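Local structure of pilin (Streptococcus pyogenes serotype M1, 3GLD) at residues 179-184 with 243-248. The protein forms the backbone of the pilus as stacked, covalently joined subunits, which the bacterium needs for adhesion to host cells, aggregation and biofilm formation. The protein carries 2 engineered substitutions. Numbering follows the deposited sequence.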
loop_
_atom_site.group_PDB
_atom_site.type_symbol
_atom_site.label_atom_id
_atom_site.label_comp_id
_atom_site.label_asym_id
_atom_site.label_seq_id
_atom_site.Cartn_x
_atom_site.Cartn_y
_atom_site.Cartn_z
ATOM N N PHE A 179 13.007 32.710 2.588
ATOM C CA PHE A 179 13.844 32.070 1.591
ATOM C C PHE A 179 12.930 31.261 0.679
ATOM O O PHE A 179 12.035 30.578 1.175
ATOM C CB PHE A 179 14.879 31.178 2.264
ATOM C CG PHE A 179 15.880 31.931 3.107
ATOM C CD1 PHE A 179 17.162 32.147 2.630
ATOM C CD2 PHE A 179 15.543 32.393 4.387
ATOM C CE1 PHE A 179 18.102 32.836 3.387
ATOM C CE2 PHE A 179 16.474 33.095 5.142
ATOM C CZ PHE A 179 17.754 33.321 4.645
ATOM N N ASN A 180 13.156 31.343 -0.638
ATOM C CA ASN A 180 12.357 30.621 -1.632
ATOM C C ASN A 180 12.820 29.176 -1.837
ATOM O O ASN A 180 14.017 28.903 -1.890
ATOM C CB ASN A 180 12.404 31.315 -2.988
ATOM C CG ASN A 180 11.618 32.614 -3.029
ATOM O OD1 ASN A 180 10.664 32.824 -2.277
ATOM N ND2 ASN A 180 12.021 33.499 -3.932
ATOM N N PHE A 181 11.865 28.271 -2.021
ATOM C CA PHE A 181 12.196 26.860 -2.228
ATOM C C PHE A 181 11.325 26.264 -3.340
ATOM O O PHE A 181 10.213 26.744 -3.595
ATOM C CB PHE A 181 11.928 26.060 -0.952
ATOM C CG PHE A 181 12.854 26.370 0.212
ATOM C CD1 PHE A 181 14.016 25.623 0.413
ATOM C CD2 PHE A 181 12.508 27.334 1.164
ATOM C CE1 PHE A 181 14.867 25.882 1.501
ATOM C CE2 PHE A 181 13.349 27.610 2.260
ATOM C CZ PHE A 181 14.528 26.873 2.435
ATOM N N GLY A 182 11.836 25.209 -3.979
ATOM C CA GLY A 182 11.051 24.369 -4.884
ATOM C C GLY A 182 11.163 22.902 -4.461
ATOM O O GLY A 182 12.232 22.460 -4.032
ATOM N N LEU A 183 10.046 22.174 -4.533
ATOM C CA LEU A 183 10.024 20.738 -4.290
ATOM C C LEU A 183 9.402 20.091 -5.520
ATOM O O LEU A 183 8.316 20.490 -5.954
ATOM C CB LEU A 183 9.185 20.377 -3.048
ATOM C CG LEU A 183 8.638 18.931 -2.917
ATOM C CD1 LEU A 183 9.748 17.982 -2.451
ATOM C CD2 LEU A 183 7.507 18.929 -1.912
ATOM N N THR A 184 10.093 19.100 -6.068
ATOM C CA THR A 184 9.549 18.290 -7.162
ATOM C C THR A 184 9.594 16.820 -6.776
ATOM O O THR A 184 10.655 16.284 -6.470
ATOM C CB THR A 184 10.327 18.503 -8.457
ATOM O OG1 THR A 184 10.458 19.904 -8.692
ATOM C CG2 THR A 184 9.610 17.844 -9.644
ATOM N N VAL A 243 14.710 18.712 -3.468
ATOM C CA VAL A 243 14.382 19.983 -2.830
ATOM C C VAL A 243 15.503 20.982 -3.081
ATOM O O VAL A 243 16.673 20.678 -2.853
ATOM C CB VAL A 243 14.216 19.862 -1.302
ATOM C CG1 VAL A 243 13.645 21.164 -0.728
ATOM C CG2 VAL A 243 13.331 18.656 -0.933
ATOM N N THR A 244 15.150 22.181 -3.544
ATOM C CA THR A 244 16.154 23.208 -3.767
ATOM C C THR A 244 15.689 24.555 -3.216
ATOM O O THR A 244 14.526 24.937 -3.367
ATOM C CB THR A 244 16.449 23.406 -5.261
ATOM O OG1 THR A 244 15.378 24.145 -5.843
ATOM C CG2 THR A 244 16.597 22.108 -5.995
ATOM N N GLU A 245 16.610 25.275 -2.598
ATOM C CA GLU A 245 16.394 26.672 -2.226
ATOM C C GLU A 245 16.950 27.581 -3.333
ATOM O O GLU A 245 17.931 27.220 -3.973
ATOM C CB GLU A 245 17.143 26.923 -0.927
ATOM C CG GLU A 245 17.037 28.327 -0.348
ATOM C CD GLU A 245 17.871 28.490 0.917
ATOM O OE1 GLU A 245 17.625 27.795 1.919
ATOM O OE2 GLU A 245 18.777 29.335 0.918
ATOM N N ASP A 246 16.353 28.756 -3.547
ATOM C CA ASP A 246 16.976 29.789 -4.408
ATOM C C ASP A 246 18.410 30.106 -3.952
ATOM O O ASP A 246 18.806 29.801 -2.834
ATOM C CB ASP A 246 16.162 31.102 -4.408
ATOM C CG ASP A 246 14.985 31.066 -5.365
ATOM O OD1 ASP A 246 14.710 29.984 -5.924
ATOM O OD2 ASP A 246 14.341 32.120 -5.553
ATOM N N ASP A 247 19.173 30.731 -4.835
ATOM C CA ASP A 247 20.550 31.098 -4.561
ATOM C C ASP A 247 20.567 32.470 -3.886
ATOM O O ASP A 247 20.009 33.450 -4.405
ATOM C CB ASP A 247 21.337 31.109 -5.872
ATOM C CG ASP A 247 22.835 31.267 -5.671
ATOM O OD1 ASP A 247 23.274 31.727 -4.592
ATOM O OD2 ASP A 247 23.579 30.943 -6.627
ATOM N N TYR A 248 21.194 32.534 -2.717
ATOM C CA TYR A 248 21.253 33.789 -1.966
ATOM C C TYR A 248 22.658 34.322 -1.730
ATOM O O TYR A 248 22.858 35.170 -0.848
ATOM C CB TYR A 248 20.479 33.671 -0.644
ATOM C CG TYR A 248 18.987 33.585 -0.862
ATOM C CD1 TYR A 248 18.241 34.733 -1.109
ATOM C CD2 TYR A 248 18.324 32.359 -0.828
ATOM C CE1 TYR A 248 16.864 34.673 -1.330
ATOM C CE2 TYR A 248 16.944 32.283 -1.044
ATOM C CZ TYR A 248 16.221 33.442 -1.287
ATOM O OH TYR A 248 14.862 33.408 -1.495
#
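E245 swings its CG away from its own backbone N (chi1 -179°) and runs on extended, while F181 keeps CG beside its backbone N (chi1 -68°), which brings chain and ring together over a ring face. E245 CG sits over that face, 4.1 Å from the ring centroid, in a CH-pi contact, and the carboxylate stands nearly perpendicular to the ring. A glutamate suits this place because its methylenes can pack on an aromatic surface while the carboxylate reaches further into the core, where OE1 is hydrogen-bonded to K166 NZ. The two strands run antiparallel. In the hydrogen-bonded pair of G182 and T244, G182 N gives to T244 O at 2.8 Å and T244 N to G182 O at 3.0 Å. Where strand 240-245 ends, D246 N still binds N180 O (2.9 Å), and the amide of N180 suits the rim, its ND2 reaching D246 OD2 (3.1 Å) from above the carboxylate plane. Y248 then takes over, offering both hydroxyl and flat face: its OH accepts a hydrogen bond from N180 N at 2.8 Å, as a backbone carbonyl would, and its ring receives the edge of F179 in a T-shaped stack. Branched L183 and V243 fill the same buried face as E245. This buried glutamate, packed against F181 and F288, is the site that autocatalyses the K166-N290 isopeptide cross-link, characteristic of the beta-sandwich domains of Gram-positive pilins.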